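Local coordinates for protein MaoC-like dehydratase (Phytophthora Capsici, PDB 3KH8) that probably catalyses the reversible hydration of enoyl-thioesters as a hydratase-dehydratase of the MaoC family, with a hot dog fold, at residues Gln128-Leu133 and Ala175-Gly180; Gly145-Ile150 and Met161-Gln166; Lys195-Val200 and Ser276-Phe281. All blocks are in the same frame, centred on the assembly; numbering follows the deposited sequence.

Contact 1: residues Gln128-Leu133 and Ala175-Gly180; sequences QSVEIL and AKLISG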
ATOM      1  N   GLN A 128      13.493  20.036  -0.053  1.00 19.76           N
ATOM      2  CA  GLN A 128      13.035  19.380   1.169  1.00 18.77           C
ATOM      3  C   GLN A 128      14.187  19.091   2.122  1.00 18.39           C
ATOM      4  O   GLN A 128      15.230  18.576   1.717  1.00 17.80           O
ATOM      5  CB  GLN A 128      12.281  18.081   0.856  1.00 18.56           C
ATOM      6  CG  GLN A 128      11.618  17.435   2.081  1.00 17.82           C
ATOM      7  CD  GLN A 128      10.499  18.292   2.649  1.00 16.89           C
ATOM      8  OE1 GLN A 128       9.621  18.740   1.916  1.00 16.60           O
ATOM      9  NE2 GLN A 128      10.537  18.534   3.953  1.00 16.57           N
ATOM     10  N   SER A 129      13.978  19.424   3.389  1.00 17.90           N
ATOM     11  CA  SER A 129      14.915  19.098   4.448  1.00 18.11           C
ATOM     12  C   SER A 129      14.184  18.343   5.551  1.00 18.20           C
ATOM     13  O   SER A 129      13.056  18.695   5.910  1.00 17.65           O
ATOM     14  CB  SER A 129      15.548  20.369   5.014  1.00 17.95           C
ATOM     15  OG  SER A 129      16.384  20.060   6.110  1.00 19.63           O
ATOM     16  N   VAL A 130      14.829  17.299   6.068  1.00 18.37           N
ATOM     17  CA  VAL A 130      14.301  16.510   7.177  1.00 18.89           C
ATOM     18  C   VAL A 130      15.391  16.318   8.223  1.00 19.23           C
ATOM     19  O   VAL A 130      16.463  15.790   7.922  1.00 19.52           O
ATOM     20  CB  VAL A 130      13.768  15.129   6.709  1.00 18.80           C
ATOM     21  CG1 VAL A 130      13.243  14.320   7.889  1.00 18.55           C
ATOM     22  CG2 VAL A 130      12.670  15.301   5.671  1.00 18.57           C
ATOM     23  N   GLU A 131      15.115  16.768   9.443  1.00 19.57           N
ATOM     24  CA  GLU A 131      16.017  16.570  10.567  1.00 20.33           C
ATOM     25  C   GLU A 131      15.325  15.732  11.636  1.00 20.41           C
ATOM     26  O   GLU A 131      14.263  16.108  12.135  1.00 20.19           O
ATOM     27  CB  GLU A 131      16.466  17.914  11.151  1.00 20.67           C
ATOM     28  CG  GLU A 131      17.538  17.773  12.224  1.00 22.91           C
ATOM     29  CD  GLU A 131      17.894  19.086  12.906  1.00 26.41           C
ATOM     30  OE1 GLU A 131      17.393  20.156  12.484  1.00 27.75           O
ATOM     31  OE2 GLU A 131      18.687  19.038  13.872  1.00 27.97           O
ATOM     32  N   ILE A 132      15.932  14.597  11.982  1.00 20.69           N
ATOM     33  CA  ILE A 132      15.334  13.672  12.941  1.00 21.14           C
ATOM     34  C   ILE A 132      15.988  13.829  14.317  1.00 21.39           C
ATOM     35  O   ILE A 132      17.167  13.515  14.496  1.00 21.41           O
ATOM     36  CB  ILE A 132      15.414  12.196  12.458  1.00 21.09           C
ATOM     37  CG1 ILE A 132      14.863  12.047  11.029  1.00 21.07           C
ATOM     38  CG2 ILE A 132      14.695  11.254  13.438  1.00 21.23           C
ATOM     39  CD1 ILE A 132      13.395  12.487  10.852  1.00 21.79           C
ATOM     40  N   LEU A 133      15.212  14.331  15.272  1.00 21.63           N
ATOM     41  CA  LEU A 133      15.668  14.475  16.653  1.00 22.14           C
ATOM     42  C   LEU A 133      15.534  13.154  17.412  1.00 22.28           C
ATOM     43  O   LEU A 133      16.419  12.778  18.180  1.00 22.40           O
ATOM     44  CB  LEU A 133      14.894  15.590  17.374  1.00 22.38           C
ATOM     45  CG  LEU A 133      15.078  17.073  17.000  1.00 23.08           C
ATOM     46  CD1 LEU A 133      16.536  17.443  16.719  1.00 24.05           C
ATOM     47  CD2 LEU A 133      14.165  17.511  15.845  1.00 23.48           C
ATOM     48  N   ALA A 175      10.943  15.663  15.121  1.00 23.22           N
ATOM     49  CA  ALA A 175      11.401  15.960  13.759  1.00 22.75           C
ATOM     50  C   ALA A 175      11.173  17.409  13.351  1.00 22.49           C
ATOM     51  O   ALA A 175      10.184  18.037  13.745  1.00 22.40           O
ATOM     52  CB  ALA A 175      10.752  15.011  12.741  1.00 22.65           C
ATOM     53  N   LYS A 176      12.100  17.924  12.547  1.00 22.18           N
ATOM     54  CA  LYS A 176      11.982  19.252  11.963  1.00 22.00           C
ATOM     55  C   LYS A 176      12.073  19.137  10.443  1.00 21.51           C
ATOM     56  O   LYS A 176      13.044  18.592   9.905  1.00 21.11           O
ATOM     57  CB  LYS A 176      13.072  20.171  12.516  1.00 22.12           C
ATOM     58  CG  LYS A 176      13.023  21.606  12.008  1.00 23.74           C
ATOM     59  CD  LYS A 176      14.148  22.421  12.623  1.00 26.05           C
ATOM     60  CE  LYS A 176      14.316  23.747  11.912  1.00 27.94           C
ATOM     61  NZ  LYS A 176      15.577  24.431  12.315  1.00 29.51           N
ATOM     62  N   LEU A 177      11.047  19.638   9.764  1.00 20.97           N
ATOM     63  CA  LEU A 177      10.984  19.604   8.309  1.00 20.86           C
ATOM     64  C   LEU A 177      11.006  21.022   7.763  1.00 20.84           C
ATOM     65  O   LEU A 177      10.377  21.916   8.326  1.00 20.35           O
ATOM     66  CB  LEU A 177       9.705  18.907   7.828  1.00 21.01           C
ATOM     67  CG  LEU A 177       9.203  17.618   8.492  1.00 21.44           C
ATOM     68  CD1 LEU A 177       7.858  17.213   7.892  1.00 22.47           C
ATOM     69  CD2 LEU A 177      10.203  16.489   8.360  1.00 22.63           C
ATOM     70  N   ILE A 178      11.738  21.225   6.674  1.00 20.86           N
ATOM     71  CA  ILE A 178      11.647  22.473   5.923  1.00 21.21           C
ATOM     72  C   ILE A 178      11.358  22.159   4.461  1.00 21.85           C
ATOM     73  O   ILE A 178      12.133  21.466   3.793  1.00 21.59           O
ATOM     74  CB  ILE A 178      12.917  23.355   6.054  1.00 21.08           C
ATOM     75  CG1 ILE A 178      13.174  23.708   7.525  1.00 20.80           C
ATOM     76  CG2 ILE A 178      12.775  24.627   5.200  1.00 20.20           C
ATOM     77  CD1 ILE A 178      14.591  24.176   7.821  1.00 21.74           C
ATOM     78  N   SER A 179      10.222  22.666   3.988  1.00 22.61           N
ATOM     79  CA  SER A 179       9.791  22.491   2.612  1.00 23.80           C
ATOM     80  C   SER A 179      10.005  23.784   1.837  1.00 24.85           C
ATOM     81  O   SER A 179       9.609  24.859   2.294  1.00 25.01           O
ATOM     82  CB  SER A 179       8.312  22.098   2.573  1.00 23.70           C
ATOM     83  OG  SER A 179       7.843  22.003   1.238  1.00 23.61           O
ATOM     84  N   GLY A 180      10.631  23.676   0.669  1.00 26.01           N
ATOM     85  CA  GLY A 180      10.856  24.828  -0.198  1.00 27.85           C
ATOM     86  C   GLY A 180       9.966  24.806  -1.425  1.00 29.37           C
ATOM     87  O   GLY A 180      10.046  23.885  -2.241  1.00 29.08           O
TER
HETATM   88  O   HOH W   1      14.757  20.254   8.398  1.00 16.17           O
HETATM   89  O   HOH W   2      18.265  22.914  12.938  1.00 43.44           O
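Ser129 and Ile178 face each other as a hydrogen-bonded pair of an antiparallel sheet, and Glu131 and Lys176 form the next one along. Their backbones make four bonds, from Ser129 N to Ile178 O (2.8 Å), from Glu131 N to Lys176 O (2.8 Å), and back from Ile178 N and Lys176 N to the carbonyls of Ser129 and Glu131. The two short strands run almost exactly antiparallel (175°). Ser129 O has a second donor: NE2 of Gln128 reaches it at 3.2 Å from the face of the carbonyl plane opposite to that used by Ile178 N. The bend at chi2 (66°) brings the Gln128 amide toward the partner strand, near Leu177 CB and Ser179 CB, where NE2 can make this bond; OE1 has a weak hydrogen bond to His125.

On the face of Ser129, Glu131, Lys176 and Ile178, two waters bridge the strands. One joins Ser129 OG to Lys176 O. Another donates to Glu131 OE1 and accepts from Lys176 NZ; those two charged atoms stand 4.6 Å apart, so the water mediates between them where no direct salt bridge forms.

Apolar contacts gather on the other face. Val130 and Leu177 lie side by side and point the same way, with CD2 of Leu177 resting 3.8 Å from Val130 CG1 and equally close to CG2. Ile132 CD1 meets Ala175 CB at 4.1 Å. Leu86 and Val89 also touch Val130.

The hot dog fold is an antiparallel sheet wrapped round a long helix, and this strand pair, from the N-terminal hydratase 2 region, is part of such a sheet; Gln128 also meets Leu252 and Met255 of helix 251-266 from the MaoC-like part.

Contact 2: residues Gly145-Ile150 and Met161-Gln166; sequences GKTKVI and METQTQ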
ATOM      1  N   GLY A 145       2.059  19.027  15.489  1.00 23.01           N
ATOM      2  CA  GLY A 145       2.755  19.711  14.407  1.00 24.11           C
ATOM      3  C   GLY A 145       2.617  21.217  14.520  1.00 24.95           C
ATOM      4  O   GLY A 145       1.516  21.731  14.735  1.00 24.83           O
ATOM      5  N   LYS A 146       3.740  21.918  14.383  1.00 25.65           N
ATOM      6  CA  LYS A 146       3.756  23.379  14.377  1.00 26.46           C
ATOM      7  C   LYS A 146       4.383  23.868  13.080  1.00 26.69           C
ATOM      8  O   LYS A 146       5.563  23.615  12.816  1.00 26.44           O
ATOM      9  CB  LYS A 146       4.526  23.930  15.580  1.00 26.53           C
ATOM     10  CG  LYS A 146       3.898  23.622  16.928  1.00 28.14           C
ATOM     11  CD  LYS A 146       4.596  24.384  18.043  1.00 30.30           C
ATOM     12  CE  LYS A 146       4.117  23.939  19.426  1.00 32.24           C
ATOM     13  NZ  LYS A 146       2.648  24.110  19.627  1.00 33.37           N
ATOM     14  N   THR A 147       3.591  24.559  12.267  1.00 27.17           N
ATOM     15  CA  THR A 147       4.055  25.006  10.958  1.00 27.84           C
ATOM     16  C   THR A 147       4.099  26.527  10.821  1.00 28.06           C
ATOM     17  O   THR A 147       3.207  27.234  11.296  1.00 27.90           O
ATOM     18  CB  THR A 147       3.268  24.342   9.793  1.00 27.92           C
ATOM     19  OG1 THR A 147       3.522  25.040   8.567  1.00 28.98           O
ATOM     20  CG2 THR A 147       1.783  24.336  10.062  1.00 27.91           C
ATOM     21  N   LYS A 148       5.157  27.009  10.172  1.00 28.34           N
ATOM     22  CA  LYS A 148       5.402  28.435  10.011  1.00 28.79           C
ATOM     23  C   LYS A 148       6.238  28.710   8.764  1.00 28.90           C
ATOM     24  O   LYS A 148       7.205  27.994   8.485  1.00 28.65           O
ATOM     25  CB  LYS A 148       6.131  28.981  11.239  1.00 28.93           C
ATOM     26  CG  LYS A 148       5.971  30.476  11.438  1.00 30.08           C
ATOM     27  CD  LYS A 148       7.092  31.044  12.290  1.00 30.96           C
ATOM     28  CE  LYS A 148       6.695  32.386  12.912  1.00 31.54           C
ATOM     29  NZ  LYS A 148       6.113  33.339  11.923  1.00 31.50           N
ATOM     30  N   VAL A 149       5.861  29.749   8.020  1.00 29.12           N
ATOM     31  CA  VAL A 149       6.671  30.230   6.899  1.00 29.45           C
ATOM     32  C   VAL A 149       7.880  30.975   7.468  1.00 29.68           C
ATOM     33  O   VAL A 149       7.719  31.946   8.212  1.00 29.89           O
ATOM     34  CB  VAL A 149       5.859  31.143   5.948  1.00 29.31           C
ATOM     35  CG1 VAL A 149       6.754  31.709   4.843  1.00 29.63           C
ATOM     36  CG2 VAL A 149       4.687  30.381   5.342  1.00 29.23           C
ATOM     37  N   ILE A 150       9.082  30.507   7.129  1.00 29.96           N
ATOM     38  CA  ILE A 150      10.323  31.043   7.711  1.00 30.21           C
ATOM     39  C   ILE A 150      11.198  31.825   6.722  1.00 30.73           C
ATOM     40  O   ILE A 150      12.132  32.519   7.131  1.00 30.59           O
ATOM     41  CB  ILE A 150      11.170  29.943   8.414  1.00 30.10           C
ATOM     42  CG1 ILE A 150      11.567  28.836   7.425  1.00 29.93           C
ATOM     43  CG2 ILE A 150      10.417  29.385   9.626  1.00 29.74           C
ATOM     44  CD1 ILE A 150      12.644  27.895   7.937  1.00 29.24           C
ATOM     45  N   MET A 161       9.712  30.154  -1.210  1.00 31.99           N
ATOM     46  CA  MET A 161       9.032  30.165   0.082  1.00 30.73           C
ATOM     47  C   MET A 161       9.397  28.910   0.871  1.00 29.58           C
ATOM     48  O   MET A 161       9.187  27.789   0.403  1.00 29.39           O
ATOM     49  CB  MET A 161       7.513  30.259  -0.099  1.00 30.83           C
ATOM     50  CG  MET A 161       6.752  30.464   1.209  1.00 31.63           C
ATOM     51  SD  MET A 161       4.976  30.708   1.002  1.00 33.90           S
ATOM     52  CE  MET A 161       4.418  29.046   0.630  1.00 32.89           C
ATOM     53  N   GLU A 162       9.946  29.106   2.065  1.00 28.26           N
ATOM     54  CA  GLU A 162      10.293  27.990   2.939  1.00 27.00           C
ATOM     55  C   GLU A 162       9.287  27.863   4.076  1.00 26.25           C
ATOM     56  O   GLU A 162       9.062  28.819   4.819  1.00 25.90           O
ATOM     57  CB  GLU A 162      11.706  28.142   3.500  1.00 26.92           C
ATOM     58  CG  GLU A 162      12.819  28.025   2.463  1.00 26.36           C
ATOM     59  CD  GLU A 162      14.196  27.923   3.098  1.00 25.63           C
ATOM     60  OE1 GLU A 162      14.496  28.714   4.017  1.00 24.92           O
ATOM     61  OE2 GLU A 162      14.982  27.050   2.675  1.00 24.86           O
ATOM     62  N   THR A 163       8.686  26.680   4.190  1.00 25.48           N
ATOM     63  CA  THR A 163       7.724  26.375   5.251  1.00 24.72           C
ATOM     64  C   THR A 163       8.296  25.312   6.185  1.00 24.49           C
ATOM     65  O   THR A 163       8.600  24.188   5.764  1.00 23.96           O
ATOM     66  CB  THR A 163       6.361  25.908   4.678  1.00 24.85           C
ATOM     67  OG1 THR A 163       5.807  26.941   3.855  1.00 24.89           O
ATOM     68  CG2 THR A 163       5.371  25.577   5.797  1.00 24.51           C
ATOM     69  N   GLN A 164       8.444  25.687   7.453  1.00 23.93           N
ATOM     70  CA  GLN A 164       8.987  24.812   8.472  1.00 23.71           C
ATOM     71  C   GLN A 164       7.870  24.097   9.225  1.00 23.46           C
ATOM     72  O   GLN A 164       6.838  24.690   9.531  1.00 23.01           O
ATOM     73  CB  GLN A 164       9.845  25.618   9.446  1.00 23.90           C
ATOM     74  CG  GLN A 164      10.448  24.819  10.590  1.00 24.87           C
ATOM     75  CD  GLN A 164      11.301  25.679  11.504  1.00 27.05           C
ATOM     76  OE1 GLN A 164      12.288  26.267  11.074  1.00 27.92           O
ATOM     77  NE2 GLN A 164      10.918  25.757  12.776  1.00 28.54           N
ATOM     78  N   THR A 165       8.095  22.820   9.514  1.00 23.08           N
ATOM     79  CA  THR A 165       7.192  22.041  10.351  1.00 23.10           C
ATOM     80  C   THR A 165       7.994  21.372  11.455  1.00 23.21           C
ATOM     81  O   THR A 165       8.962  20.661  11.189  1.00 22.94           O
ATOM     82  CB  THR A 165       6.423  20.977   9.533  1.00 22.75           C
ATOM     83  OG1 THR A 165       5.661  21.625   8.512  1.00 22.43           O
ATOM     84  CG2 THR A 165       5.477  20.180  10.430  1.00 23.27           C
ATOM     85  N   GLN A 166       7.594  21.623  12.696  1.00 23.52           N
ATOM     86  CA  GLN A 166       8.196  20.964  13.842  1.00 24.11           C
ATOM     87  C   GLN A 166       7.206  19.974  14.451  1.00 24.23           C
ATOM     88  O   GLN A 166       6.078  20.342  14.785  1.00 23.88           O
ATOM     89  CB  GLN A 166       8.637  21.997  14.884  1.00 24.42           C
ATOM     90  CG  GLN A 166       9.870  22.797  14.485  1.00 25.78           C
ATOM     91  CD  GLN A 166      10.214  23.881  15.489  1.00 27.85           C
ATOM     92  OE1 GLN A 166       9.563  24.927  15.541  1.00 29.12           O
ATOM     93  NE2 GLN A 166      11.242  23.638  16.293  1.00 28.23           N
TER
HETATM   94  O   HOH W   3       7.438  25.563  12.967  1.00 27.12           O
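Ile150 lies across Gln164 at about a right angle, its CD1 3.6 Å from the amide oxygen OE1 and its CG2 against Gln164 CB. This crossing depends on the first torsion of Ile150 (chi1 60°), which places CG1 between the backbone N and the carbonyl carbon. CG1 thereby also comes close to Glu162 O and CB. Val149 and Met161 likewise cross nearly perpendicularly, with CG1 of the valine 3.8 Å from CG of the methionine.

Three threonines meet on the face that carries Val149. OG1 of Thr147, anti to its own nitrogen (chi1 166°), lies 3.4 Å from the methyl CG2 of Thr163 and makes a weak hydrogen bond to Gln164 O. OG1 of Thr165 approaches Thr147 CB, while Thr163 OG1 sits near Val149 CG2. The threonines thus meet mainly hydroxyl against carbon.

Beneath the side chains, Lys146 with Gln166 and Lys148 with Gln164 are reciprocal hydrogen-bonded pairs, and Ile150 N extends the series to Glu162 O at 2.9 Å. The strands of this beta hairpin diverge from exact antiparallel, at 153°. A water donates to Lys146 O at 2.7 Å and, weakly, to Gln166 OE1.

Lys148 NZ turns elsewhere, to the carbonyls of Leu43 and Ser45, and Glu162 OE1 pairs with Arg194 and Ser151. Cohesion between the strands therefore rests mainly on backbone bonds and aliphatic contacts, with the bond from Glu162 OE1 to Ser151 OG adding a side-chain link across the hairpin. Lys148 and the Glu162-Arg194 salt bridge tie the hairpin to other parts of the chain, the N-terminal residues and the loop after strand 192-193, and Arg194 probably helps to stabilise the Glu162 carboxylate.

Contact 3: residues Lys195-Val200 and Ser276-Phe281; sequences KLPARV and SIRVRF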
ATOM      1  N   LYS A 195      18.694  32.320   7.942  1.00 31.75           N
ATOM      2  CA  LYS A 195      20.045  32.146   7.435  1.00 31.41           C
ATOM      3  C   LYS A 195      20.142  30.753   6.811  1.00 30.87           C
ATOM      4  O   LYS A 195      20.009  29.741   7.506  1.00 30.78           O
ATOM      5  CB  LYS A 195      21.060  32.317   8.572  1.00 31.56           C
ATOM      6  CG  LYS A 195      22.508  31.975   8.221  1.00 32.53           C
ATOM      7  CD  LYS A 195      23.125  32.985   7.260  1.00 33.51           C
ATOM      8  CE  LYS A 195      24.624  32.764   7.109  1.00 33.91           C
ATOM      9  NZ  LYS A 195      25.166  33.447   5.902  1.00 34.66           N
ATOM     10  N   LEU A 196      20.348  30.714   5.498  1.00 30.22           N
ATOM     11  CA  LEU A 196      20.393  29.454   4.763  1.00 29.63           C
ATOM     12  C   LEU A 196      21.710  28.716   4.992  1.00 29.20           C
ATOM     13  O   LEU A 196      22.763  29.348   5.086  1.00 29.21           O
ATOM     14  CB  LEU A 196      20.178  29.691   3.264  1.00 29.69           C
ATOM     15  CG  LEU A 196      18.943  30.466   2.787  1.00 29.78           C
ATOM     16  CD1 LEU A 196      19.034  30.712   1.285  1.00 29.63           C
ATOM     17  CD2 LEU A 196      17.628  29.762   3.144  1.00 29.47           C
ATOM     18  N   PRO A 197      21.655  27.371   5.087  1.00 28.58           N
ATOM     19  CA  PRO A 197      22.881  26.580   5.166  1.00 28.17           C
ATOM     20  C   PRO A 197      23.676  26.659   3.860  1.00 27.76           C
ATOM     21  O   PRO A 197      23.138  27.078   2.831  1.00 27.36           O
ATOM     22  CB  PRO A 197      22.367  25.150   5.389  1.00 28.15           C
ATOM     23  CG  PRO A 197      20.999  25.145   4.825  1.00 28.32           C
ATOM     24  CD  PRO A 197      20.451  26.518   5.089  1.00 28.75           C
ATOM     25  N   ALA A 198      24.945  26.264   3.915  1.00 27.52           N
ATOM     26  CA  ALA A 198      25.823  26.276   2.746  1.00 27.36           C
ATOM     27  C   ALA A 198      25.228  25.482   1.589  1.00 27.31           C
ATOM     28  O   ALA A 198      24.626  24.421   1.796  1.00 27.38           O
ATOM     29  CB  ALA A 198      27.192  25.729   3.111  1.00 27.42           C
ATOM     30  N   ARG A 199      25.389  26.013   0.379  1.00 27.01           N
ATOM     31  CA  ARG A 199      24.990  25.316  -0.842  1.00 26.91           C
ATOM     32  C   ARG A 199      25.794  24.032  -0.994  1.00 26.21           C
ATOM     33  O   ARG A 199      27.017  24.036  -0.845  1.00 26.15           O
ATOM     34  CB  ARG A 199      25.192  26.216  -2.067  1.00 27.33           C
ATOM     35  CG  ARG A 199      25.152  25.481  -3.411  1.00 28.80           C
ATOM     36  CD  ARG A 199      25.102  26.442  -4.597  1.00 30.88           C
ATOM     37  NE  ARG A 199      23.873  27.235  -4.614  1.00 32.43           N
ATOM     38  CZ  ARG A 199      22.673  26.771  -4.959  1.00 33.58           C
ATOM     39  NH1 ARG A 199      22.513  25.502  -5.318  1.00 33.61           N
ATOM     40  NH2 ARG A 199      21.625  27.583  -4.938  1.00 34.19           N
ATOM     41  N   VAL A 200      25.096  22.937  -1.277  1.00 25.53           N
ATOM     42  CA  VAL A 200      25.739  21.645  -1.473  1.00 24.75           C
ATOM     43  C   VAL A 200      26.476  21.603  -2.812  1.00 24.55           C
ATOM     44  O   VAL A 200      25.886  21.826  -3.872  1.00 24.43           O
ATOM     45  CB  VAL A 200      24.722  20.480  -1.362  1.00 24.76           C
ATOM     46  CG1 VAL A 200      25.377  19.143  -1.706  1.00 24.26           C
ATOM     47  CG2 VAL A 200      24.122  20.440   0.037  1.00 23.85           C
ATOM     48  N   SER A 276      19.961  13.540   9.378  1.00 16.41           N
ATOM     49  CA  SER A 276      19.345  14.573   8.550  1.00 16.35           C
ATOM     50  C   SER A 276      19.559  14.322   7.069  1.00 16.05           C
ATOM     51  O   SER A 276      20.475  13.605   6.670  1.00 16.27           O
ATOM     52  CB  SER A 276      19.842  15.976   8.931  1.00 16.26           C
ATOM     53  OG  SER A 276      21.215  16.129   8.624  1.00 17.02           O
ATOM     54  N   ILE A 277      18.693  14.929   6.268  1.00 15.91           N
ATOM     55  CA  ILE A 277      18.739  14.812   4.824  1.00 15.65           C
ATOM     56  C   ILE A 277      18.096  16.055   4.212  1.00 15.56           C
ATOM     57  O   ILE A 277      17.029  16.493   4.654  1.00 15.37           O
ATOM     58  CB  ILE A 277      18.062  13.487   4.331  1.00 15.74           C
ATOM     59  CG1 ILE A 277      18.183  13.330   2.808  1.00 15.78           C
ATOM     60  CG2 ILE A 277      16.604  13.378   4.830  1.00 15.45           C
ATOM     61  CD1 ILE A 277      17.956  11.911   2.306  1.00 15.49           C
ATOM     62  N   ARG A 278      18.772  16.643   3.229  1.00 15.40           N
ATOM     63  CA  ARG A 278      18.204  17.750   2.459  1.00 15.34           C
ATOM     64  C   ARG A 278      18.523  17.604   0.976  1.00 15.45           C
ATOM     65  O   ARG A 278      19.599  17.128   0.605  1.00 15.29           O
ATOM     66  CB  ARG A 278      18.663  19.108   3.000  1.00 15.60           C
ATOM     67  CG  ARG A 278      20.174  19.347   2.981  1.00 15.95           C
ATOM     68  CD  ARG A 278      20.471  20.752   3.468  1.00 17.24           C
ATOM     69  NE  ARG A 278      21.902  21.019   3.608  1.00 17.42           N
ATOM     70  CZ  ARG A 278      22.551  21.994   2.977  1.00 17.66           C
ATOM     71  NH1 ARG A 278      21.906  22.812   2.148  1.00 17.76           N
ATOM     72  NH2 ARG A 278      23.850  22.159   3.185  1.00 17.95           N
ATOM     73  N   VAL A 279      17.577  18.002   0.131  1.00 15.39           N
ATOM     74  CA  VAL A 279      17.689  17.795  -1.307  1.00 15.53           C
ATOM     75  C   VAL A 279      17.020  18.946  -2.039  1.00 16.32           C
ATOM     76  O   VAL A 279      16.271  19.729  -1.436  1.00 16.23           O
ATOM     77  CB  VAL A 279      16.995  16.468  -1.763  1.00 15.34           C
ATOM     78  CG1 VAL A 279      17.577  15.247  -1.050  1.00 14.42           C
ATOM     79  CG2 VAL A 279      15.469  16.534  -1.574  1.00 14.72           C
ATOM     80  N   ARG A 280      17.290  19.045  -3.335  1.00 16.73           N
ATOM     81  CA  ARG A 280      16.401  19.797  -4.208  1.00 17.91           C
ATOM     82  C   ARG A 280      15.891  18.902  -5.324  1.00 17.82           C
ATOM     83  O   ARG A 280      16.572  17.962  -5.741  1.00 18.08           O
ATOM     84  CB  ARG A 280      17.051  21.083  -4.743  1.00 18.30           C
ATOM     85  CG  ARG A 280      18.085  20.889  -5.825  1.00 20.32           C
ATOM     86  CD  ARG A 280      18.678  22.232  -6.267  1.00 22.32           C
ATOM     87  NE  ARG A 280      19.970  22.029  -6.914  1.00 24.50           N
ATOM     88  CZ  ARG A 280      21.139  22.038  -6.280  1.00 24.68           C
ATOM     89  NH1 ARG A 280      21.199  22.265  -4.974  1.00 24.28           N
ATOM     90  NH2 ARG A 280      22.254  21.830  -6.961  1.00 25.80           N
ATOM     91  N   PHE A 281      14.683  19.186  -5.791  1.00 18.08           N
ATOM     92  CA  PHE A 281      14.088  18.427  -6.875  1.00 18.57           C
ATOM     93  C   PHE A 281      14.347  19.162  -8.177  1.00 18.83           C
ATOM     94  O   PHE A 281      13.860  20.276  -8.388  1.00 19.24           O
ATOM     95  CB  PHE A 281      12.595  18.208  -6.615  1.00 18.45           C
ATOM     96  CG  PHE A 281      12.312  17.590  -5.274  1.00 18.71           C
ATOM     97  CD1 PHE A 281      12.545  16.234  -5.054  1.00 18.39           C
ATOM     98  CD2 PHE A 281      11.841  18.367  -4.220  1.00 19.37           C
ATOM     99  CE1 PHE A 281      12.302  15.657  -3.807  1.00 18.97           C
ATOM    100  CE2 PHE A 281      11.595  17.797  -2.963  1.00 19.58           C
ATOM    101  CZ  PHE A 281      11.826  16.440  -2.761  1.00 19.16           C
TER
HETATM  102  O   HOH W   4      21.468  25.992   1.062  1.00 32.31           O
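A loop that follows strand 192-193 closes here on strand 274-281 of the MaoC-like domain, with Arg278 reaching out from the strand to grip the loop. Its NH2 donates to Ala198 O at 2.8 Å; the oxygen lies in the guanidinium plane, only 4° out of it, and the donor lies in the plane of the carbonyl. NH1 adds a weak second bond to the same oxygen at 3.2 Å, so one carbonyl takes both terminal nitrogens. The loop also holds the guanidinium from above and below. CG of Pro197 sits 3.7 Å above one face and CG2 of Val200 3.5 Å above the opposite one, both offset toward the rim, forming an aliphatic clamp that should limit rotation of the group. From CG to NE the arginine is extended, which carries its head across to the loop. A water donates to Pro197 O and accepts weakly from NH1.

Farther along, Arg199 and Arg280 cross at about a right angle. NH1 of Arg199 stands 3.5 Å from NH1 of Arg280, over one face of the latter's guanidinium, and the two planes are 65° apart. This approach of like charges is probably unfavourable in itself, though Asp318 offers Arg280 a long, weak ion pair.

Glu321 of strand 314-324 forms a salt bridge with Arg278 NH2, giving that nitrogen an acidic partner besides the loop carbonyl. Val200 is packed against Glu321 and Leu304, the latter from strand 302-309. On the other side of strand 274-281, Ile277 and Val279 turn to Met255 of helix 251-266, so the strand lies between the central helix and the connecting loop.

In the fold
Contacts 1 and 2 are both antiparallel strand pairings inside the N-terminal hydratase 2 region, and the hairpin of contact 2 is nested within the chain loop closed by contact 1. Strands 158-169 and 172-184 are neighbours, so backbone bonds such as that of Leu177 N to Thr165 O make the two pairings continuous. On its other side contact 1 meets strand 274-281 of contact 3, through Val130 and Ile277, which joins the hydratase 2 and MaoC-like parts in one sheet. Contact 1 lies nearest the centre of the chain and packs Val130, Ile132, Leu177 and Ala175 on one face; contact 2 mixes threonines and glutamines with aliphatic groups; contact 3 is a surface contact dominated by arginine.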